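Local coordinates for uncharacterized protein (PDB 2A1V) that is of unknown function but belongs to the YjbR (DUF419) family of small alpha+beta proteins, at residues A[16-21]-A[108-112]. Residues are numbered along the deposited sequence; the frame is centred on the assembly and turned at random.
Sequences VCDELP and LRGSY
Leu-20 and Tyr-112 run antiparallel past one another, with CB of the leucine over one face of the phenol ring. Leu-20 CB sits 3.9 Å from the centroid of the Tyr-112 ring, 23° off the normal, in a CH-pi contact displaced toward the rim at CE2, while Leu-20 CD1 lies past the rim, nearest CD2 and CG of Tyr-112. With CG anti to the backbone N (chi1 172°), the tyrosine extends from its helix far enough for Tyr-112 OH to donate to Pro-21 O at 2.6 Å. The hydroxyl approaches in the carbonyl plane, on a lone pair; this bond helps to fix the far end of the buried ring. Tyrosine thus offers both a flat apolar body and a polar end. One helical turn back, Leu-108 CD2 and Val-16 CG1 meet tip to tip at 3.6 Å, branched aliphatic ends suited to apolar packing, and Cys-17 SG rests against both methyls of Leu-108. Long enough to reach the more exposed rim, Arg-109, bent at chi3, puts NH2 3.0 Å from Glu-19 OE1, a salt bridge on the syn side of a carboxylate turned 87° from the guanidinium plane. Arg-109 NH1 hydrogen-bonds to Glu-135 O, in a C-terminal end that is probably tag-derived. With Tyr-47 of strand 43-51 edge-to-face on Tyr-112, these contacts join the end of helix 10-17, and its type I turn from Cys-17 to Leu-20, to helix 101-119 beside the antiparallel sheet in the alpha+beta fold of this YjbR-family protein.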
# COMPACT_ATOMS: atom_id res chain seq x y z
N VAL A 16 -9.18 1.65 -4.11
CA VAL A 16 -8.00 2.45 -4.41
C VAL A 16 -7.16 1.66 -5.38
O VAL A 16 -6.79 2.16 -6.45
CB VAL A 16 -7.23 2.81 -3.13
CG1 VAL A 16 -5.83 3.36 -3.48
CG2 VAL A 16 -8.03 3.82 -2.32
N CYS A 17 -6.93 0.39 -5.07
CA CYS A 17 -6.00 -0.45 -5.86
C CYS A 17 -6.52 -0.82 -7.26
O CYS A 17 -5.75 -1.00 -8.16
CB CYS A 17 -5.57 -1.70 -5.05
SG CYS A 17 -4.73 -1.24 -3.56
N ASP A 18 -7.84 -0.89 -7.42
CA ASP A 18 -8.49 -1.20 -8.69
C ASP A 18 -8.15 -0.14 -9.75
O ASP A 18 -8.19 -0.43 -10.93
CB ASP A 18 -10.03 -1.24 -8.56
CG ASP A 18 -10.56 -2.55 -8.01
OD1 ASP A 18 -9.82 -3.55 -7.83
OD2 ASP A 18 -11.77 -2.59 -7.73
N GLU A 19 -7.86 1.09 -9.32
CA GLU A 19 -7.47 2.18 -10.23
C GLU A 19 -5.98 2.26 -10.62
O GLU A 19 -5.60 3.12 -11.44
CB GLU A 19 -7.72 3.51 -9.57
CG GLU A 19 -9.00 3.66 -8.86
CD GLU A 19 -8.88 4.84 -7.93
OE1 GLU A 19 -7.68 5.17 -7.64
OE2 GLU A 19 -9.93 5.40 -7.50
N LEU A 20 -5.14 1.45 -9.97
CA LEU A 20 -3.70 1.52 -10.16
C LEU A 20 -3.34 0.54 -11.26
O LEU A 20 -3.77 -0.62 -11.24
CB LEU A 20 -2.97 1.18 -8.88
CG LEU A 20 -3.43 1.98 -7.69
CD1 LEU A 20 -2.79 1.52 -6.36
CD2 LEU A 20 -3.19 3.46 -7.97
N PRO A 21 -2.61 1.02 -12.28
CA PRO A 21 -2.26 0.21 -13.42
C PRO A 21 -1.43 -1.01 -13.07
O PRO A 21 -0.46 -0.91 -12.30
CB PRO A 21 -1.45 1.18 -14.32
CG PRO A 21 -1.94 2.54 -13.91
CD PRO A 21 -2.10 2.41 -12.44
N LEU A 108 -0.99 4.56 0.62
CA LEU A 108 -1.26 3.37 -0.19
C LEU A 108 -0.83 3.59 -1.63
O LEU A 108 -0.12 2.79 -2.21
CB LEU A 108 -2.71 2.99 -0.05
CG LEU A 108 -3.22 1.83 -0.89
CD1 LEU A 108 -2.40 0.54 -0.74
CD2 LEU A 108 -4.65 1.61 -0.56
N ARG A 109 -1.17 4.74 -2.18
CA ARG A 109 -0.69 5.15 -3.51
C ARG A 109 0.81 5.35 -3.52
O ARG A 109 1.45 4.96 -4.48
CB ARG A 109 -1.36 6.44 -3.97
CG ARG A 109 -2.81 6.21 -4.25
CD ARG A 109 -3.59 7.51 -4.54
NE ARG A 109 -4.55 7.18 -5.58
CZ ARG A 109 -4.73 7.87 -6.69
NH1 ARG A 109 -4.07 9.03 -6.88
NH2 ARG A 109 -5.60 7.40 -7.60
N GLY A 110 1.35 5.88 -2.43
CA GLY A 110 2.79 6.05 -2.34
C GLY A 110 3.59 4.74 -2.36
O GLY A 110 4.71 4.67 -2.94
N SER A 111 3.04 3.72 -1.70
CA SER A 111 3.69 2.41 -1.59
C SER A 111 3.79 1.77 -3.01
O SER A 111 4.84 1.35 -3.43
CB SER A 111 2.92 1.50 -0.62
OG SER A 111 3.51 0.21 -0.54
N TYR A 112 2.66 1.79 -3.72
CA TYR A 112 2.58 1.44 -5.16
C TYR A 112 3.64 2.16 -5.99
O TYR A 112 4.37 1.51 -6.74
CB TYR A 112 1.17 1.74 -5.72
CG TYR A 112 1.01 1.60 -7.22
CD1 TYR A 112 1.32 2.65 -8.05
CD2 TYR A 112 0.60 0.40 -7.80
CE1 TYR A 112 1.25 2.52 -9.42
CE2 TYR A 112 0.48 0.25 -9.16
CZ TYR A 112 0.81 1.33 -9.98
OH TYR A 112 0.70 1.23 -11.33